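Local coordinates for protein aldehyde dehydrogenase (Trypanosoma brucei, PDB 5NNO) that probably oxidises aldehydes to carboxylic acids with NAD+ as the hydride acceptor, at residues I253-T258 with S311-I316; R65-D70 with N128-L133. One frame throughout, in Å; residues are numbered along the deposited sequence. Where two conformers were deposited one is given.

Contact 1 (I253-T258 with S311-I316). With 92N (4-[(1-oxidanyl-3~{H}-2,1-benzoxaborol-5-yl)oxy]benzaldehyde), chain D.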
loop_
_atom_site.group_PDB
_atom_site.type_symbol
_atom_site.label_atom_id
_atom_site.label_comp_id
_atom_site.label_asym_id
_atom_site.label_seq_id
_atom_site.Cartn_x
_atom_site.Cartn_y
_atom_site.Cartn_z
ATOM N N ILE A 253 28.566 -1.461 -14.216
ATOM C CA ILE A 253 27.297 -1.443 -14.977
ATOM C C ILE A 253 26.634 -0.040 -14.947
ATOM O O ILE A 253 26.492 0.560 -13.882
ATOM C CB ILE A 253 26.282 -2.532 -14.507
ATOM C CG1 ILE A 253 25.974 -2.400 -13.001
ATOM C CG2 ILE A 253 26.785 -3.921 -14.882
ATOM C CD1 ILE A 253 25.086 -3.484 -12.401
ATOM N N ASN A 254 26.322 0.465 -16.142
ATOM C CA ASN A 254 25.679 1.768 -16.370
ATOM C C ASN A 254 26.412 3.012 -15.825
ATOM O O ASN A 254 25.776 4.049 -15.540
ATOM C CB ASN A 254 24.226 1.723 -15.837
ATOM C CG ASN A 254 23.272 2.550 -16.664
ATOM O OD1 ASN A 254 23.209 2.411 -17.873
ATOM N ND2 ASN A 254 22.516 3.411 -16.007
ATOM N N ALA A 255 27.742 2.915 -15.723
ATOM C CA ALA A 255 28.595 3.898 -15.023
ATOM C C ALA A 255 28.060 4.258 -13.638
ATOM O O ALA A 255 27.933 5.434 -13.301
ATOM C CB ALA A 255 28.807 5.150 -15.874
ATOM N N GLY A 256 27.725 3.229 -12.852
ATOM C CA GLY A 256 27.157 3.401 -11.486
ATOM C C GLY A 256 25.685 3.802 -11.338
ATOM O O GLY A 256 25.138 3.814 -10.224
ATOM N N GLN A 257 25.019 4.099 -12.451
ATOM C CA GLN A 257 23.712 4.755 -12.440
ATOM C C GLN A 257 22.631 3.697 -12.383
ATOM O O GLN A 257 21.931 3.441 -13.342
ATOM C CB GLN A 257 23.586 5.630 -13.676
ATOM C CG GLN A 257 24.594 6.763 -13.650
ATOM C CD GLN A 257 24.811 7.401 -14.999
ATOM O OE1 GLN A 257 25.103 6.717 -16.002
ATOM N NE2 GLN A 257 24.678 8.727 -15.036
ATOM N N THR A 258 22.579 3.080 -11.216
ATOM C CA THR A 258 21.748 1.945 -10.885
ATOM C C THR A 258 21.368 2.114 -9.407
ATOM O O THR A 258 22.229 2.358 -8.569
ATOM C CB THR A 258 22.514 0.613 -11.075
ATOM O OG1 THR A 258 23.086 0.561 -12.398
ATOM C CG2 THR A 258 21.602 -0.568 -10.887
ATOM N N SER A 311 33.567 2.923 -26.989
ATOM C CA SER A 311 33.965 1.944 -25.976
ATOM C C SER A 311 32.823 1.089 -25.438
ATOM O O SER A 311 31.633 1.335 -25.743
ATOM C CB SER A 311 34.649 2.656 -24.803
ATOM O OG SER A 311 33.729 3.338 -23.976
ATOM N N ASP A 312 33.196 0.095 -24.625
ATOM C CA ASP A 312 32.247 -0.725 -23.859
ATOM C C ASP A 312 31.722 -0.091 -22.574
ATOM O O ASP A 312 30.750 -0.587 -22.001
ATOM C CB ASP A 312 32.906 -2.059 -23.468
ATOM C CG ASP A 312 33.245 -2.924 -24.657
ATOM O OD1 ASP A 312 32.830 -2.626 -25.796
ATOM O OD2 ASP A 312 33.922 -3.937 -24.435
ATOM N N TYR A 313 32.388 0.959 -22.090
ATOM C CA TYR A 313 31.971 1.635 -20.819
ATOM C C TYR A 313 30.824 2.635 -21.067
ATOM O O TYR A 313 30.916 3.427 -22.001
ATOM C CB TYR A 313 33.160 2.356 -20.189
ATOM C CG TYR A 313 32.929 2.829 -18.769
ATOM C CD1 TYR A 313 32.818 1.916 -17.711
ATOM C CD2 TYR A 313 32.828 4.187 -18.475
ATOM C CE1 TYR A 313 32.608 2.343 -16.410
ATOM C CE2 TYR A 313 32.611 4.619 -17.178
ATOM C CZ TYR A 313 32.510 3.689 -16.155
ATOM O OH TYR A 313 32.319 4.091 -14.881
ATOM N N PRO A 314 29.757 2.631 -20.234
ATOM C CA PRO A 314 28.641 3.586 -20.455
ATOM C C PRO A 314 28.915 5.012 -19.979
ATOM O O PRO A 314 29.894 5.240 -19.278
ATOM C CB PRO A 314 27.487 2.985 -19.636
ATOM C CG PRO A 314 27.960 1.626 -19.220
ATOM C CD PRO A 314 29.440 1.716 -19.124
ATOM N N ARG A 315 28.021 5.946 -20.337
ATOM C CA ARG A 315 28.201 7.383 -20.068
ATOM C C ARG A 315 27.341 7.906 -18.931
ATOM O O ARG A 315 26.381 7.256 -18.522
ATOM C CB ARG A 315 27.951 8.230 -21.320
ATOM C CG ARG A 315 26.524 8.327 -21.772
ATOM C CD ARG A 315 26.330 9.426 -22.799
ATOM N NE ARG A 315 27.008 9.163 -24.076
ATOM C CZ ARG A 315 26.467 8.593 -25.159
ATOM N NH1 ARG A 315 25.215 8.151 -25.150
ATOM N NH2 ARG A 315 27.204 8.441 -26.263
ATOM N N ILE A 316 27.693 9.092 -18.431
ATOM C CA ILE A 316 26.854 9.801 -17.472
ATOM C C ILE A 316 25.750 10.464 -18.289
ATOM O O ILE A 316 25.966 10.856 -19.436
ATOM C CB ILE A 316 27.648 10.838 -16.627
ATOM C CG1 ILE A 316 28.863 10.208 -15.948
ATOM C CG2 ILE A 316 26.759 11.473 -15.552
ATOM C CD1 ILE A 316 28.569 8.930 -15.202
HETATM C C9 92N D . 21.448 -8.326 -12.587
HETATM C C7 92N D . 17.965 -9.021 -13.631
HETATM C C3 92N D . 18.497 -3.485 -12.875
HETATM C C4 92N D . 17.481 -4.363 -12.522
HETATM C C5 92N D . 18.002 -6.676 -13.168
HETATM C C6 92N D . 17.309 -7.809 -13.564
HETATM C C1 92N D . 17.671 -1.867 -11.269
HETATM C C2 92N D . 18.581 -2.247 -12.257
HETATM C C11 92N D . 19.345 -6.764 -12.820
HETATM C C12 92N D . 16.580 -4.017 -11.527
HETATM O O 92N D . 18.559 0.322 -10.863
HETATM C C 92N D . 17.737 -0.540 -10.634
HETATM C C13 92N D . 16.677 -2.780 -10.911
HETATM O O1 92N D . 17.232 -5.513 -13.267
HETATM C C10 92N D . 20.017 -7.987 -12.884
HETATM C C8 92N D . 19.319 -9.133 -13.297
HETATM O O3 92N D . 21.576 -9.756 -12.822
HETATM B B 92N D . 20.358 -10.288 -13.229
HETATM O O2 92N D . 20.186 -11.602 -13.481
#

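Contact 2 (R65-D70 with N128-L133). With NAD (nicotinamide-adenine-dinucleotide), chain C; 92N (4-[(1-oxidanyl-3~{H}-2,1-benzoxaborol-5-yl)oxy]benzaldehyde), chain D.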
loop_
_atom_site.group_PDB
_atom_site.type_symbol
_atom_site.label_atom_id
_atom_site.label_comp_id
_atom_site.label_asym_id
_atom_site.label_seq_id
_atom_site.Cartn_x
_atom_site.Cartn_y
_atom_site.Cartn_z
ATOM N N ARG A 65 22.379 5.429 -23.571
ATOM C CA ARG A 65 23.208 5.069 -22.417
ATOM C C ARG A 65 24.698 4.764 -22.713
ATOM O O ARG A 65 25.530 4.864 -21.815
ATOM C CB ARG A 65 22.576 3.886 -21.681
ATOM C CG ARG A 65 21.157 4.150 -21.172
ATOM C CD ARG A 65 21.144 4.889 -19.847
ATOM N NE ARG A 65 21.803 6.194 -19.931
ATOM C CZ ARG A 65 23.026 6.480 -19.480
ATOM N NH1 ARG A 65 23.473 7.726 -19.596
ATOM N NH2 ARG A 65 23.790 5.551 -18.904
ATOM N N ARG A 66 25.015 4.431 -23.962
ATOM C CA ARG A 66 26.310 3.848 -24.336
ATOM C C ARG A 66 26.567 2.517 -23.612
ATOM O O ARG A 66 27.706 2.188 -23.296
ATOM C CB ARG A 66 27.485 4.837 -24.173
ATOM C CG ARG A 66 28.564 4.654 -25.242
ATOM C CD ARG A 66 29.999 4.935 -24.777
ATOM N NE ARG A 66 30.170 6.344 -24.464
ATOM C CZ ARG A 66 30.754 6.892 -23.387
ATOM N NH1 ARG A 66 31.285 6.214 -22.373
ATOM N NH2 ARG A 66 30.766 8.198 -23.354
ATOM N N ARG A 67 25.498 1.755 -23.371
ATOM C CA ARG A 67 25.625 0.386 -22.855
ATOM C C ARG A 67 25.823 -0.606 -23.990
ATOM O O ARG A 67 25.395 -0.374 -25.118
ATOM C CB ARG A 67 24.410 -0.015 -22.012
ATOM C CG ARG A 67 24.514 0.468 -20.583
ATOM C CD ARG A 67 23.539 -0.216 -19.643
ATOM N NE ARG A 67 22.277 0.515 -19.561
ATOM C CZ ARG A 67 21.092 0.074 -19.993
ATOM N NH1 ARG A 67 20.941 -1.120 -20.585
ATOM N NH2 ARG A 67 20.025 0.842 -19.867
ATOM N N HIS A 68 26.498 -1.698 -23.679
ATOM C CA HIS A 68 26.828 -2.711 -24.659
ATOM C C HIS A 68 25.616 -3.593 -24.749
ATOM O O HIS A 68 24.871 -3.712 -23.780
ATOM C CB HIS A 68 28.042 -3.539 -24.223
ATOM C CG HIS A 68 28.717 -4.266 -25.344
ATOM N ND1 HIS A 68 28.459 -5.584 -25.643
ATOM C CD2 HIS A 68 29.670 -3.861 -26.223
ATOM C CE1 HIS A 68 29.207 -5.955 -26.671
ATOM N NE2 HIS A 68 29.954 -4.929 -27.039
ATOM N N ARG A 69 25.442 -4.205 -25.913
ATOM C CA ARG A 69 24.314 -5.087 -26.209
ATOM C C ARG A 69 24.178 -6.231 -25.204
ATOM O O ARG A 69 23.067 -6.579 -24.809
ATOM C CB ARG A 69 24.483 -5.665 -27.617
ATOM C CG ARG A 69 23.335 -6.499 -28.145
ATOM C CD ARG A 69 23.721 -7.055 -29.514
ATOM N NE ARG A 69 22.593 -7.687 -30.205
ATOM C CZ ARG A 69 22.071 -8.877 -29.893
ATOM N NH1 ARG A 69 22.550 -9.618 -28.888
ATOM N NH2 ARG A 69 21.054 -9.341 -30.596
ATOM N N ASP A 70 25.308 -6.818 -24.814
ATOM C CA ASP A 70 25.330 -7.904 -23.833
ATOM C C ASP A 70 24.973 -7.434 -22.423
ATOM O O ASP A 70 24.349 -8.185 -21.682
ATOM C CB ASP A 70 26.701 -8.591 -23.811
ATOM C CG ASP A 70 27.039 -9.267 -25.126
ATOM O OD1 ASP A 70 26.315 -9.044 -26.117
ATOM O OD2 ASP A 70 28.050 -9.995 -25.173
ATOM N N ASN A 128 17.641 5.256 -16.735
ATOM C CA ASN A 128 18.859 4.407 -16.627
ATOM C C ASN A 128 18.774 2.962 -17.189
ATOM O O ASN A 128 19.795 2.390 -17.653
ATOM C CB ASN A 128 19.411 4.408 -15.204
ATOM C CG ASN A 128 18.456 3.819 -14.188
ATOM O OD1 ASN A 128 17.239 3.921 -14.342
ATOM N ND2 ASN A 128 19.006 3.208 -13.133
ATOM N N TYR A 129 17.578 2.388 -17.112
ATOM C CA TYR A 129 17.234 1.143 -17.765
ATOM C C TYR A 129 15.852 1.394 -18.367
ATOM O O TYR A 129 14.836 1.009 -17.793
ATOM C CB TYR A 129 17.213 0.004 -16.756
ATOM C CG TYR A 129 18.572 -0.238 -16.165
ATOM C CD1 TYR A 129 19.522 -1.062 -16.810
ATOM C CD2 TYR A 129 18.963 0.407 -14.997
ATOM C CE1 TYR A 129 20.782 -1.261 -16.280
ATOM C CE2 TYR A 129 20.223 0.196 -14.446
ATOM C CZ TYR A 129 21.134 -0.629 -15.091
ATOM O OH TYR A 129 22.381 -0.819 -14.549
ATOM N N PRO A 130 15.817 2.062 -19.536
ATOM C CA PRO A 130 14.574 2.669 -20.003
ATOM C C PRO A 130 13.481 1.711 -20.459
ATOM O O PRO A 130 12.292 2.028 -20.257
ATOM C CB PRO A 130 15.016 3.595 -21.142
ATOM C CG PRO A 130 16.383 3.095 -21.567
ATOM C CD PRO A 130 16.955 2.287 -20.451
ATOM N N LEU A 131 13.846 0.574 -21.059
ATOM C CA LEU A 131 12.841 -0.430 -21.451
ATOM C C LEU A 131 12.308 -1.239 -20.247
ATOM O O LEU A 131 11.100 -1.239 -19.971
ATOM C CB LEU A 131 13.381 -1.366 -22.532
ATOM C CG LEU A 131 12.320 -2.170 -23.300
ATOM C CD1 LEU A 131 11.386 -1.250 -24.052
ATOM C CD2 LEU A 131 12.980 -3.121 -24.285
ATOM N N LEU A 132 13.217 -1.918 -19.555
ATOM C CA LEU A 132 12.920 -2.672 -18.344
ATOM C C LEU A 132 12.020 -1.928 -17.347
ATOM O O LEU A 132 11.091 -2.516 -16.795
ATOM C CB LEU A 132 14.237 -3.044 -17.638
ATOM C CG LEU A 132 14.128 -3.639 -16.216
ATOM C CD1 LEU A 132 14.049 -5.144 -16.248
ATOM C CD2 LEU A 132 15.263 -3.202 -15.317
ATOM N N LEU A 133 12.325 -0.657 -17.093
ATOM C CA LEU A 133 11.632 0.098 -16.050
ATOM C C LEU A 133 10.344 0.826 -16.498
ATOM O O LEU A 133 9.762 1.582 -15.726
ATOM C CB LEU A 133 12.613 1.056 -15.345
ATOM C CG LEU A 133 13.766 0.383 -14.587
ATOM C CD1 LEU A 133 14.645 1.419 -13.925
ATOM C CD2 LEU A 133 13.256 -0.570 -13.520
HETATM P PA NAD C . 13.999 11.487 -12.873
HETATM O O1A NAD C . 14.272 12.858 -12.285
HETATM O O2A NAD C . 14.333 11.142 -14.313
HETATM O O5B NAD C . 12.427 11.188 -12.629
HETATM C C5B NAD C . 11.739 10.067 -13.192
HETATM C C4B NAD C . 10.455 10.491 -13.909
HETATM O O4B NAD C . 9.869 11.608 -13.223
HETATM C C3B NAD C . 10.650 10.898 -15.375
HETATM O O3B NAD C . 9.725 10.206 -16.229
HETATM C C2B NAD C . 10.392 12.390 -15.412
HETATM O O2B NAD C . 9.708 12.784 -16.607
HETATM C C1B NAD C . 9.530 12.619 -14.172
HETATM N N9A NAD C . 9.665 13.967 -13.563
HETATM C C8A NAD C . 10.779 14.710 -13.361
HETATM N N7A NAD C . 10.460 15.906 -12.787
HETATM C C5A NAD C . 9.121 15.921 -12.615
HETATM C C6A NAD C . 8.112 16.854 -12.071
HETATM N N6A NAD C . 8.499 18.037 -11.583
HETATM N N1A NAD C . 6.811 16.497 -12.078
HETATM C C2A NAD C . 6.408 15.308 -12.566
HETATM N N3A NAD C . 7.270 14.409 -13.077
HETATM C C4A NAD C . 8.607 14.652 -13.129
HETATM O O3 NAD C . 14.777 10.443 -11.935
HETATM P PN NAD C . 16.364 10.637 -11.722
HETATM O O1N NAD C . 16.609 11.765 -10.742
HETATM O O2N NAD C . 17.034 10.725 -13.067
HETATM O O5D NAD C . 16.705 9.251 -10.971
HETATM C C5D NAD C . 16.542 9.326 -9.562
HETATM C C4D NAD C . 16.428 8.005 -8.841
HETATM O O4D NAD C . 15.700 6.973 -9.504
HETATM C C3D NAD C . 17.794 7.430 -8.578
HETATM O O3D NAD C . 18.308 8.056 -7.407
HETATM C C2D NAD C . 17.500 5.954 -8.425
HETATM O O2D NAD C . 17.864 5.516 -7.120
HETATM C C1D NAD C . 15.994 5.826 -8.709
HETATM N N1N NAD C . 15.695 4.557 -9.366
HETATM C C2N NAD C . 15.035 3.585 -8.697
HETATM C C3N NAD C . 14.777 2.348 -9.303
HETATM C C7N NAD C . 14.045 1.233 -8.611
HETATM O O7N NAD C . 13.373 0.474 -9.286
HETATM N N7N NAD C . 14.134 1.078 -7.291
HETATM C C4N NAD C . 15.208 2.146 -10.609
HETATM C C5N NAD C . 15.876 3.160 -11.271
HETATM C C6N NAD C . 16.113 4.362 -10.625
HETATM C C9 92N D . 21.448 -8.326 -12.587
HETATM C C7 92N D . 17.965 -9.021 -13.631
HETATM C C3 92N D . 18.497 -3.485 -12.875
HETATM C C4 92N D . 17.481 -4.363 -12.522
HETATM C C5 92N D . 18.002 -6.676 -13.168
HETATM C C6 92N D . 17.309 -7.809 -13.564
HETATM C C1 92N D . 17.671 -1.867 -11.269
HETATM C C2 92N D . 18.581 -2.247 -12.257
HETATM C C11 92N D . 19.345 -6.764 -12.820
HETATM C C12 92N D . 16.580 -4.017 -11.527
HETATM O O 92N D . 18.559 0.322 -10.863
HETATM C C 92N D . 17.737 -0.540 -10.634
HETATM C C13 92N D . 16.677 -2.780 -10.911
HETATM O O1 92N D . 17.232 -5.513 -13.267
HETATM C C10 92N D . 20.017 -7.987 -12.884
HETATM C C8 92N D . 19.319 -9.133 -13.297
HETATM O O3 92N D . 21.576 -9.756 -12.822
HETATM B B 92N D . 20.358 -10.288 -13.229
HETATM O O2 92N D . 20.186 -11.602 -13.481
#

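Contact 1 (I253-T258 with S311-I316)
Ala255 lies against the backbone of Pro314 and between two side chains of 311-316. Its CB is 3.6 Å from Pro314 O, while Ile316 CD1 reaches the same CB at 3.8 Å. The phenol end of Tyr313 also comes to Ala255, with its OH 3.7 Å from Ala255 CA and its ring oblique to the methyl; that hydroxyl is held by Ile347 O of strand 346-353. Ile316 gets there by a double bend: CG1 stands beside the backbone N, and chi2 of -49° folds CD1 back toward the alanine. One residue earlier in its loop, Asn254 packs its CA against Pro314 CG, 3.7 Å away. Gln257 extends beyond CG and crosses Ile316 at about a right angle, laying its amide next to Ile316 CA and CG2. Backbone bonds Gly256 N to Ile253 O and Gln257 N to Asn254 O wind three consecutive residues of positive phi into a tight left-handed turn, which turns the Ala255 methyl outward to 311-316. The Asn254 side chain spans this turn, ND2 giving Gln257 O a 2.7 Å hydrogen bond that lies close to its amide plane. This is the Asn-Ala-Gly-Gln loop of the aldehyde dehydrogenase catalytic domain, leading through Thr258 to the predicted active-site position Ser259, a residue changed in this structure.

Contact 2 (R65-D70 with N128-L133)
Arg67 NH2 donates to Asn128 O over 2.7 Å, the shortest approach between the two segments. The bond is bent, 132° at the hydrogen, and the donor is tilted out of the carbonyl plane. NH2 has a second, charged partner in Glu76, which probably helps to balance the buried guanidinium. The bend at chi3, -91°, turns that group across the chain of Tyr129: CD1 of the tyrosine lies over one guanidinium face, near its rim, with the two planes 32° apart. Pro130 CD fills the edge, in plane and 3.4 Å from Arg67 NH2. Beyond the backbone held in this way, a ring face of Tyr129 receives 92N, CE2 to C2 3.7 Å, and Asn128 OD1 comes within 3.4 Å of nicotinamide C5N, its ND2 being bound to Gln257 O. Leu133 CD1 packs on the same nicotinamide carbon at 3.4 Å. Segment 65-70 is the turn between helices 54-65 and 69-89. The other segment, 128-133, runs from the end of strand 110-124 into helix 132-143; Pro130 wedges between helices 54-65 and 157-170, and Tyr129 rests on Met75 of helix 69-89.

How the contacts relate
Both segments of contact 2 precede those of contact 1 in the sequence, yet the contact centres lie only about 9 Å apart and the two are stitched together by side chains. Asn254 OD1 probably accepts from Arg67 NE at 2.7 Å, and Thr258 OG1 and Tyr129 OH are probably hydrogen-bonded over 2.7 Å. Backbone hydrogen bonding between Arg65 and Arg315 ties 65-70 to 311-316. Inward, both meet 92N: its aldehyde oxygen O lies 3.2 Å from Thr258 CG2 and 3.7 Å from Asn128 ND2, and 92N is also hydrogen-bonded to the backbone N of Ser259. This position resembles the oxyanion hole of aldehyde dehydrogenases, beside the nicotinamide, though ND2 is too far for a clear hydrogen bond.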